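Local coordinates for putative Nitroreductase (Anabaena variabilis ATCC 29413, PDB 3EO7), which binds flavin mononucleotide and, as a member of the nitroreductase family, probably acts as a flavin-dependent oxidoreductase, at residues I318-N323 with I364-D369; T438-S443 with P496-V501; V114-P119 with A156-Q161. One frame throughout, in Å; residues are numbered along the deposited sequence. Where two conformers were deposited one is given.

Contact 1 (I318-N323 with I364-D369); sequences IYWGEN and IDQSLD
Gln366 OE1 takes two hydrogens at once, one from the backbone N of Trp320 at 2.8 Å and one from a water that also donates to Gly321 O. The Trp320 N-H lies in the carbonyl plane of the amide, on a lone pair, and the bond is nearly straight. The other half of the same amide gives: Gln366 NE2 donates to Ile318 O at 2.8 Å, with an N-H...O angle of 175° and the acceptor in the amide plane. With its chain extended beyond CG (chi2 -172°), Gln366 carries the amide across to the 318-323 backbone, where it reads one acceptor and one donor two residues apart.

Gln366 OE1 also lies at the edge of the Trp320 indole, 3.5 Å from Trp320 CB, and Leu368 CD1 reaches Trp320 CD1 at 4.1 Å. Trp320 meets the ring of Phe356 from helix 347-358 as well, while Leu368 packs on Leu327 of helix 325-333. Because the two ends of the amide are used in opposite senses, exchanging its oxygen and nitrogen would set donor against donor and acceptor against acceptor, which fixes the flip of the side chain that ties the two loops together.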
loop_
_atom_site.group_PDB
_atom_site.type_symbol
_atom_site.label_atom_id
_atom_site.label_comp_id
_atom_site.label_asym_id
_atom_site.label_seq_id
_atom_site.Cartn_x
_atom_site.Cartn_y
_atom_site.Cartn_z
ATOM N N ILE A 318 -6.008 2.497 20.174
ATOM C CA ILE A 318 -4.580 2.626 20.434
ATOM C C ILE A 318 -4.321 4.106 20.697
ATOM O O ILE A 318 -4.793 4.964 19.949
ATOM C CB ILE A 318 -3.735 2.171 19.212
ATOM C CG1 ILE A 318 -3.877 0.665 18.989
ATOM C CG2 ILE A 318 -2.268 2.511 19.391
ATOM C CD1 ILE A 318 -3.148 0.126 17.760
ATOM N N TYR A 319 -3.575 4.402 21.758
ATOM C CA TYR A 319 -3.209 5.784 22.099
ATOM C C TYR A 319 -1.888 6.089 21.425
ATOM O O TYR A 319 -0.897 5.408 21.674
ATOM C CB TYR A 319 -3.104 5.982 23.599
ATOM C CG TYR A 319 -2.666 7.387 23.957
ATOM C CD1 TYR A 319 -3.403 8.495 23.535
ATOM C CD2 TYR A 319 -1.526 7.600 24.713
ATOM C CE1 TYR A 319 -3.006 9.794 23.878
ATOM C CE2 TYR A 319 -1.134 8.877 25.063
ATOM C CZ TYR A 319 -1.862 9.962 24.645
ATOM O OH TYR A 319 -1.417 11.216 25.023
ATOM N N TRP A 320 -1.900 7.098 20.552
ATOM C CA TRP A 320 -0.710 7.465 19.776
ATOM C C TRP A 320 0.142 8.598 20.344
ATOM O O TRP A 320 1.017 9.103 19.645
ATOM C CB TRP A 320 -1.120 7.797 18.345
ATOM C CG TRP A 320 -1.651 6.603 17.596
ATOM C CD1 TRP A 320 -2.957 6.310 17.312
ATOM C CD2 TRP A 320 -0.869 5.552 17.050
ATOM N NE1 TRP A 320 -3.032 5.131 16.587
ATOM C CE2 TRP A 320 -1.760 4.647 16.416
ATOM C CE3 TRP A 320 0.510 5.292 16.996
ATOM C CZ2 TRP A 320 -1.314 3.498 15.779
ATOM C CZ3 TRP A 320 0.949 4.154 16.325
ATOM C CH2 TRP A 320 0.037 3.288 15.712
ATOM N N GLY A 321 -0.085 8.972 21.609
ATOM C CA GLY A 321 0.681 10.024 22.265
ATOM C C GLY A 321 0.160 11.407 21.974
ATOM O O GLY A 321 -0.646 11.623 21.057
ATOM N N GLU A 322 0.671 12.382 22.722
ATOM C CA GLU A 322 0.267 13.757 22.508
ATOM C C GLU A 322 0.716 14.190 21.125
ATOM O O GLU A 322 1.864 13.935 20.744
ATOM C CB GLU A 322 0.874 14.677 23.579
ATOM C CG GLU A 322 0.513 16.144 23.375
ATOM N N ASN A 323 -0.195 14.826 20.383
ATOM C CA ASN A 323 0.037 15.294 19.025
ATOM C C ASN A 323 0.637 14.220 18.118
ATOM O O ASN A 323 1.480 14.507 17.274
ATOM C CB ASN A 323 0.929 16.515 19.029
ATOM C CG ASN A 323 0.384 17.616 19.901
ATOM O OD1 ASN A 323 1.075 18.097 20.799
ATOM N ND2 ASN A 323 -0.881 17.977 19.684
ATOM N N ILE A 364 -10.622 9.872 15.477
ATOM C CA ILE A 364 -10.849 11.275 15.153
ATOM C C ILE A 364 -10.366 12.202 16.273
ATOM O O ILE A 364 -9.833 13.262 15.991
ATOM C CB ILE A 364 -12.327 11.598 14.775
ATOM C CG1 ILE A 364 -13.278 11.370 15.925
ATOM C CG2 ILE A 364 -12.770 10.758 13.617
ATOM C CD1 ILE A 364 -14.719 11.811 15.575
ATOM N N ASP A 365 -10.506 11.785 17.526
ATOM C CA ASP A 365 -10.072 12.600 18.651
ATOM C C ASP A 365 -8.557 12.686 18.802
ATOM O O ASP A 365 -8.065 13.445 19.638
ATOM C CB ASP A 365 -10.746 12.162 19.964
ATOM C CG ASP A 365 -10.310 10.794 20.437
ATOM O OD1 ASP A 365 -9.648 10.055 19.679
ATOM O OD2 ASP A 365 -10.693 10.446 21.582
ATOM N N GLN A 366 -7.823 11.913 18.006
ATOM C CA GLN A 366 -6.356 11.978 17.980
ATOM C C GLN A 366 -5.855 12.645 16.686
ATOM O O GLN A 366 -4.672 12.546 16.340
ATOM C CB GLN A 366 -5.744 10.593 18.149
ATOM C CG GLN A 366 -6.123 9.911 19.445
ATOM C CD GLN A 366 -5.339 8.641 19.639
ATOM O OE1 GLN A 366 -4.124 8.698 19.824
ATOM N NE2 GLN A 366 -6.023 7.473 19.580
ATOM N N SER A 367 -6.764 13.307 15.978
ATOM C CA SER A 367 -6.440 14.058 14.752
ATOM C C SER A 367 -6.119 13.189 13.534
ATOM O O SER A 367 -5.410 13.616 12.618
ATOM C CB SER A 367 -5.312 15.065 15.013
ATOM O OG SER A 367 -5.700 15.954 16.046
ATOM N N LEU A 368 -6.631 11.961 13.531
ATOM C CA LEU A 368 -6.499 11.084 12.364
ATOM C C LEU A 368 -7.818 11.163 11.593
ATOM O O LEU A 368 -8.873 11.510 12.141
ATOM C CB LEU A 368 -6.157 9.655 12.759
ATOM C CG LEU A 368 -4.783 9.530 13.426
ATOM C CD1 LEU A 368 -4.555 8.103 13.928
ATOM C CD2 LEU A 368 -3.644 10.000 12.489
ATOM N N ASP A 369 -7.766 10.834 10.312
ATOM C CA ASP A 369 -8.948 10.890 9.467
ATOM C C ASP A 369 -9.925 9.777 9.826
ATOM O O ASP A 369 -9.541 8.598 9.952
ATOM C CB ASP A 369 -8.528 10.750 7.999
ATOM C CG ASP A 369 -9.615 11.140 7.034
ATOM O OD1 ASP A 369 -10.813 11.107 7.411
ATOM O OD2 ASP A 369 -9.253 11.533 5.898
HETATM O O HOH W 1 -2.992 11.105 20.389
#

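Contact 2 (T438-S443 with P496-V501); sequences TSDLKS and PNDEAV. With PGR (R-1,2-propanediol), chain R.
With CG beside the backbone N (chi1 -60°) and a bend at chi2 (-71°), Glu499 carries its carboxylate across to the neighbouring strand, where it meets Thr438, whose chi1 of 75° sets OG1 between backbone N and carbonyl carbon. Thr438 OG1 donates to Glu499 OE1 at 2.8 Å, arriving from above the carboxylate plane, and the two side chains cross at about a right angle. A water that accepts from Asp440 N also donates to Glu499 OE1, while Glu499 OE2 is held by Lys302 in a salt bridge and by Tyr303 OH. With Glu499 cut back to an alanine, Thr438 OG1 would probably lose its acceptor, the water on Asp440 N one of its partners and the Lys302 charge its mate.

Alongside, the backbones pair. Ser439 N donates to Ala500 O at 2.9 Å, and Ala500 N returns a bond to Ser439 O at 2.8 Å. Thr438 and Val501 form the adjoining non-hydrogen-bonded pair, their methyls CG2 and CG2 4.0 Å apart. Ala500 CB turns to the other face, 4.0 Å from Leu441 CG, and His14 of helix 9-16 touches both residues.

Beyond the ladder, Asp440 CA makes a CA-H...O contact with Asp498 O, which also takes a hydrogen from a water bound to Leu441 N. The carboxylates of Asp440 and Asp498 lie side by side, OD2 to OD2 4.3 Å, a closeness likely to be mildly unfavourable. Asp440 OD1 accepts from Ser443 N at 3.1 Å, a capping bond. The whole is an antiparallel strand pair in which one strand leads through the N-cap residue Asp440 into helix 441-448 and the other enters from the type I turn Pro496-Glu499, within the mixed sheet of the flavin-binding nitroreductase fold.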
loop_
_atom_site.group_PDB
_atom_site.type_symbol
_atom_site.label_atom_id
_atom_site.label_comp_id
_atom_site.label_asym_id
_atom_site.label_seq_id
_atom_site.Cartn_x
_atom_site.Cartn_y
_atom_site.Cartn_z
ATOM N N THR A 438 -8.402 -10.783 0.768
ATOM C CA THR A 438 -8.873 -11.490 -0.396
ATOM C C THR A 438 -9.851 -10.651 -1.209
ATOM O O THR A 438 -10.360 -9.630 -0.746
ATOM C CB THR A 438 -9.606 -12.789 0.020
ATOM O OG1 THR A 438 -10.897 -12.460 0.534
ATOM C CG2 THR A 438 -8.790 -13.628 1.075
ATOM N N SER A 439 -10.097 -11.100 -2.425
ATOM C CA SER A 439 -11.072 -10.469 -3.292
ATOM C C SER A 439 -11.635 -11.421 -4.327
ATOM O O SER A 439 -10.917 -12.246 -4.878
ATOM C CB SER A 439 -10.434 -9.275 -4.040
ATOM O OG SER A 439 -11.395 -8.521 -4.758
ATOM N N ASP A 440 -12.928 -11.327 -4.567
ATOM C CA ASP A 440 -13.541 -12.005 -5.675
ATOM C C ASP A 440 -13.173 -11.203 -6.914
ATOM O O ASP A 440 -13.738 -10.150 -7.188
ATOM C CB ASP A 440 -15.061 -12.110 -5.470
ATOM C CG ASP A 440 -15.794 -12.674 -6.673
ATOM O OD1 ASP A 440 -15.255 -12.764 -7.816
ATOM O OD2 ASP A 440 -16.972 -13.039 -6.448
ATOM N N LEU A 441 -12.166 -11.678 -7.636
ATOM C CA LEU A 441 -11.653 -10.924 -8.790
ATOM C C LEU A 441 -12.666 -10.704 -9.899
ATOM O O LEU A 441 -12.706 -9.616 -10.474
ATOM C CB LEU A 441 -10.424 -11.624 -9.374
ATOM C CG LEU A 441 -9.175 -11.724 -8.555
ATOM C CD1 LEU A 441 -8.086 -12.430 -9.429
ATOM C CD2 LEU A 441 -8.707 -10.342 -8.043
ATOM N N LYS A 442 -13.486 -11.711 -10.206
ATOM C CA LYS A 442 -14.494 -11.564 -11.263
ATOM C C LYS A 442 -15.437 -10.411 -10.932
ATOM O O LYS A 442 -15.733 -9.560 -11.795
ATOM C CB LYS A 442 -15.269 -12.859 -11.442
ATOM C CG LYS A 442 -16.242 -12.846 -12.585
ATOM C CD LYS A 442 -17.113 -14.126 -12.549
ATOM N N SER A 443 -15.900 -10.373 -9.693
ATOM C CA SER A 443 -16.794 -9.330 -9.252
ATOM C C SER A 443 -16.110 -7.964 -9.284
ATOM O O SER A 443 -16.693 -6.982 -9.750
ATOM C CB SER A 443 -17.308 -9.619 -7.841
ATOM O OG SER A 443 -18.171 -8.571 -7.470
ATOM N N PRO A 496 -13.888 -19.019 1.210
ATOM C CA PRO A 496 -14.736 -19.283 0.054
ATOM C C PRO A 496 -13.934 -19.297 -1.247
ATOM O O PRO A 496 -13.066 -18.437 -1.474
ATOM C CB PRO A 496 -15.767 -18.153 0.106
ATOM C CG PRO A 496 -15.891 -17.847 1.599
ATOM C CD PRO A 496 -14.495 -18.038 2.133
ATOM N N ASN A 497 -14.259 -20.264 -2.102
ATOM C CA ASN A 497 -13.557 -20.471 -3.373
ATOM C C ASN A 497 -13.429 -19.228 -4.250
ATOM O O ASN A 497 -12.416 -19.037 -4.916
ATOM C CB ASN A 497 -14.276 -21.555 -4.194
ATOM C CG ASN A 497 -13.513 -21.937 -5.446
ATOM O OD1 ASN A 497 -12.344 -22.309 -5.376
ATOM N ND2 ASN A 497 -14.182 -21.877 -6.597
ATOM N N ASP A 498 -14.450 -18.382 -4.236
ATOM C CA ASP A 498 -14.474 -17.199 -5.095
ATOM C C ASP A 498 -13.520 -16.104 -4.639
ATOM O O ASP A 498 -13.316 -15.150 -5.369
ATOM C CB ASP A 498 -15.871 -16.600 -5.183
ATOM C CG ASP A 498 -16.790 -17.431 -6.057
ATOM O OD1 ASP A 498 -16.304 -18.302 -6.821
ATOM O OD2 ASP A 498 -17.990 -17.212 -5.931
ATOM N N GLU A 499 -12.984 -16.236 -3.427
ATOM C CA GLU A 499 -12.059 -15.259 -2.882
ATOM C C GLU A 499 -10.620 -15.615 -3.217
ATOM O O GLU A 499 -10.103 -16.621 -2.740
ATOM C CB GLU A 499 -12.220 -15.141 -1.382
ATOM C CG GLU A 499 -13.588 -14.714 -0.904
ATOM C CD GLU A 499 -13.938 -13.276 -1.191
ATOM O OE1 GLU A 499 -13.022 -12.391 -1.244
ATOM O OE2 GLU A 499 -15.152 -13.002 -1.317
ATOM N N ALA A 500 -9.987 -14.783 -4.044
ATOM C CA ALA A 500 -8.571 -14.938 -4.364
ATOM C C ALA A 500 -7.776 -14.220 -3.277
ATOM O O ALA A 500 -8.041 -13.068 -2.982
ATOM C CB ALA A 500 -8.248 -14.327 -5.701
ATOM N N VAL A 501 -6.801 -14.893 -2.686
ATOM C CA VAL A 501 -5.928 -14.270 -1.701
ATOM C C VAL A 501 -5.008 -13.283 -2.425
ATOM O O VAL A 501 -4.355 -13.650 -3.426
ATOM C CB VAL A 501 -5.090 -15.306 -0.922
ATOM C CG1 VAL A 501 -4.058 -14.616 -0.051
ATOM C CG2 VAL A 501 -6.003 -16.237 -0.087
HETATM C C1 PGR R . -8.546 -20.276 -5.370
HETATM C C2 PGR R . -9.386 -21.526 -5.078
HETATM C C3 PGR R . -9.575 -22.362 -6.339
HETATM O O1 PGR R . -9.371 -19.096 -5.272
HETATM O O2 PGR R . -8.783 -22.387 -4.092
HETATM O O HOH W 2 -14.468 -10.155 -2.415
HETATM O O HOH W 3 -11.479 -14.557 -7.455
#

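Contact 3 (V114-P119 with A156-Q161); sequences VSRGTP and ALESTQ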
loop_
_atom_site.group_PDB
_atom_site.type_symbol
_atom_site.label_atom_id
_atom_site.label_comp_id
_atom_site.label_asym_id
_atom_site.label_seq_id
_atom_site.Cartn_x
_atom_site.Cartn_y
_atom_site.Cartn_z
ATOM N N VAL A 114 4.061 17.617 -7.472
ATOM C CA VAL A 114 3.638 18.526 -8.556
ATOM C C VAL A 114 3.156 19.806 -7.899
ATOM O O VAL A 114 2.321 19.760 -7.004
ATOM C CB VAL A 114 2.559 17.924 -9.455
ATOM C CG1 VAL A 114 2.130 18.936 -10.541
ATOM C CG2 VAL A 114 3.061 16.648 -10.094
ATOM N N SER A 115 3.710 20.941 -8.322
ATOM C CA SER A 115 3.310 22.230 -7.760
ATOM C C SER A 115 2.490 23.059 -8.733
ATOM O O SER A 115 2.879 23.273 -9.883
ATOM C CB SER A 115 4.528 23.027 -7.343
ATOM O OG SER A 115 4.145 24.339 -6.883
ATOM N N ARG A 116 1.391 23.583 -8.238
ATOM C CA ARG A 116 0.576 24.515 -8.987
ATOM C C ARG A 116 1.282 25.869 -9.131
ATOM O O ARG A 116 0.928 26.666 -10.011
ATOM C CB ARG A 116 -0.744 24.720 -8.264
ATOM C CG ARG A 116 -1.810 25.426 -9.109
ATOM C CD ARG A 116 -3.140 25.256 -8.411
ATOM N NE ARG A 116 -4.237 25.693 -9.276
ATOM C CZ ARG A 116 -5.523 25.507 -8.999
ATOM N NH1 ARG A 116 -5.878 24.900 -7.893
ATOM N NH2 ARG A 116 -6.456 25.906 -9.849
ATOM N N GLY A 117 2.209 26.167 -8.213
ATOM C CA GLY A 117 2.935 27.429 -8.205
ATOM C C GLY A 117 2.390 28.278 -7.081
ATOM O O GLY A 117 1.275 28.784 -7.163
ATOM N N THR A 118 3.152 28.374 -6.004
ATOM C CA THR A 118 2.755 29.150 -4.837
ATOM C C THR A 118 3.891 30.097 -4.518
ATOM O O THR A 118 4.976 29.960 -5.078
ATOM C CB THR A 118 2.507 28.219 -3.619
ATOM O OG1 THR A 118 3.749 27.752 -3.067
ATOM C CG2 THR A 118 1.637 27.030 -4.009
ATOM N N PRO A 119 3.674 31.033 -3.583
ATOM C CA PRO A 119 4.772 31.954 -3.265
ATOM C C PRO A 119 5.951 31.227 -2.640
ATOM O O PRO A 119 7.049 31.746 -2.674
ATOM C CB PRO A 119 4.144 32.968 -2.281
ATOM C CG PRO A 119 2.668 32.733 -2.344
ATOM C CD PRO A 119 2.482 31.294 -2.753
ATOM N N ALA A 156 -10.734 17.617 -6.421
ATOM C CA ALA A 156 -9.654 17.786 -5.446
ATOM C C ALA A 156 -8.507 18.620 -6.020
ATOM O O ALA A 156 -7.765 19.249 -5.265
ATOM C CB ALA A 156 -9.159 16.447 -4.913
ATOM N N LEU A 157 -8.338 18.625 -7.342
ATOM C CA LEU A 157 -7.296 19.442 -7.980
ATOM C C LEU A 157 -7.625 20.914 -8.089
ATOM O O LEU A 157 -6.748 21.753 -8.212
ATOM C CB LEU A 157 -6.950 18.875 -9.369
ATOM C CG LEU A 157 -6.187 17.545 -9.323
ATOM C CD1 LEU A 157 -6.285 16.799 -10.649
ATOM C CD2 LEU A 157 -4.718 17.760 -8.953
ATOM N N GLU A 158 -8.889 21.249 -8.014
ATOM C CA GLU A 158 -9.269 22.634 -8.138
ATOM C C GLU A 158 -8.949 23.452 -6.856
ATOM O O GLU A 158 -8.588 24.609 -6.954
ATOM C CB GLU A 158 -10.736 22.717 -8.555
ATOM C CG GLU A 158 -11.078 24.090 -9.224
ATOM C CD GLU A 158 -10.369 24.298 -10.590
ATOM O OE1 GLU A 158 -10.795 23.682 -11.595
ATOM O OE2 GLU A 158 -9.409 25.098 -10.665
ATOM N N SER A 159 -9.040 22.814 -5.689
ATOM C CA SER A 159 -8.857 23.441 -4.381
ATOM C C SER A 159 -7.408 23.468 -3.866
ATOM O O SER A 159 -7.020 24.309 -3.046
ATOM C CB SER A 159 -9.660 22.615 -3.329
ATOM O OG SER A 159 -10.675 21.811 -3.938
ATOM N N THR A 160 -6.608 22.580 -4.405
ATOM C CA THR A 160 -5.264 22.345 -3.910
ATOM C C THR A 160 -4.166 22.999 -4.744
ATOM O O THR A 160 -4.402 23.448 -5.869
ATOM C CB THR A 160 -5.039 20.822 -3.793
ATOM O OG1 THR A 160 -5.278 20.207 -5.068
ATOM C CG2 THR A 160 -5.980 20.237 -2.718
ATOM N N GLN A 161 -2.974 23.043 -4.147
ATOM C CA GLN A 161 -1.809 23.706 -4.706
ATOM C C GLN A 161 -0.613 22.789 -4.973
ATOM O O GLN A 161 0.383 23.218 -5.578
ATOM C CB GLN A 161 -1.375 24.802 -3.711
ATOM C CG GLN A 161 -2.498 25.755 -3.377
ATOM C CD GLN A 161 -2.841 26.627 -4.549
ATOM O OE1 GLN A 161 -1.944 27.094 -5.260
ATOM N NE2 GLN A 161 -4.148 26.870 -4.767
HETATM O O HOH W 4 -1.434 28.284 -7.328
#
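Charge and hydrogen bonding at this contact converge on Arg116, whose guanidinium meets the end of helix 155-159. Its NH1 donates to two backbone oxygens, Glu158 O and Thr160 O, each 2.9 Å away and each close to the guanidinium plane. The two carbonyls are used differently: Thr160 O is approached nearly end-on, Glu158 O from well above its carbonyl plane. NH2 adds a salt bridge to Glu158 OE2 at 3.2 Å, met on the anti side of the carboxylate, so Glu158 is gripped through both backbone and side chain. An extended run from CG to NE, with chi1 -167°, lets Arg116 span this distance.

Backbone bonding is sparser: Arg116 N donates to Gln161 O at 2.9 Å.

Van der Waals packing centres on Gln161. Bent at chi2, it lays its amide beside the arginine chain, the amide and guanidinium planes 10° apart. Its OE1 is 3.8 Å from Arg116 CD, and the carbon-carbon contact is made by its CB, 3.8 Å from Thr118 CG2.

Ser115 OG accepts from Gly117 N, an ST turn that bends the chain as strand 109-115 ends, and is also hydrogen-bonded to Leu121 O. Arg116 and Thr160 both touch Trp144 of helix 144-150, and Thr160 and Leu157 pack on Pro236 of strand 229-239, placing the contact where strand 109-115 leaves the sheet and strand 162-169, its neighbour there, enters.

Along the chain the three contacts follow in series: contact 3 closes before contact 1 opens, and contact 1 before contact 2. Contact 3 belongs to the first nitroreductase-family region and its seven-stranded antiparallel sheet, whereas contact 2 joins two strands of the mixed sheet in the second; they lie on opposite sides of the chain's centre, their own centres about 39 Å apart. Contact 1 is about 28 Å from contact 3 and 34 Å from contact 2, centre to centre, and joins loops flanking helices 325-333 and 347-358. Helix 452-473 packs against both contacts 1 and 2. Each contact thus joins elements of its own neighbourhood, contacts 1 and 2 near flavin-binding residues and contact 3 away from them.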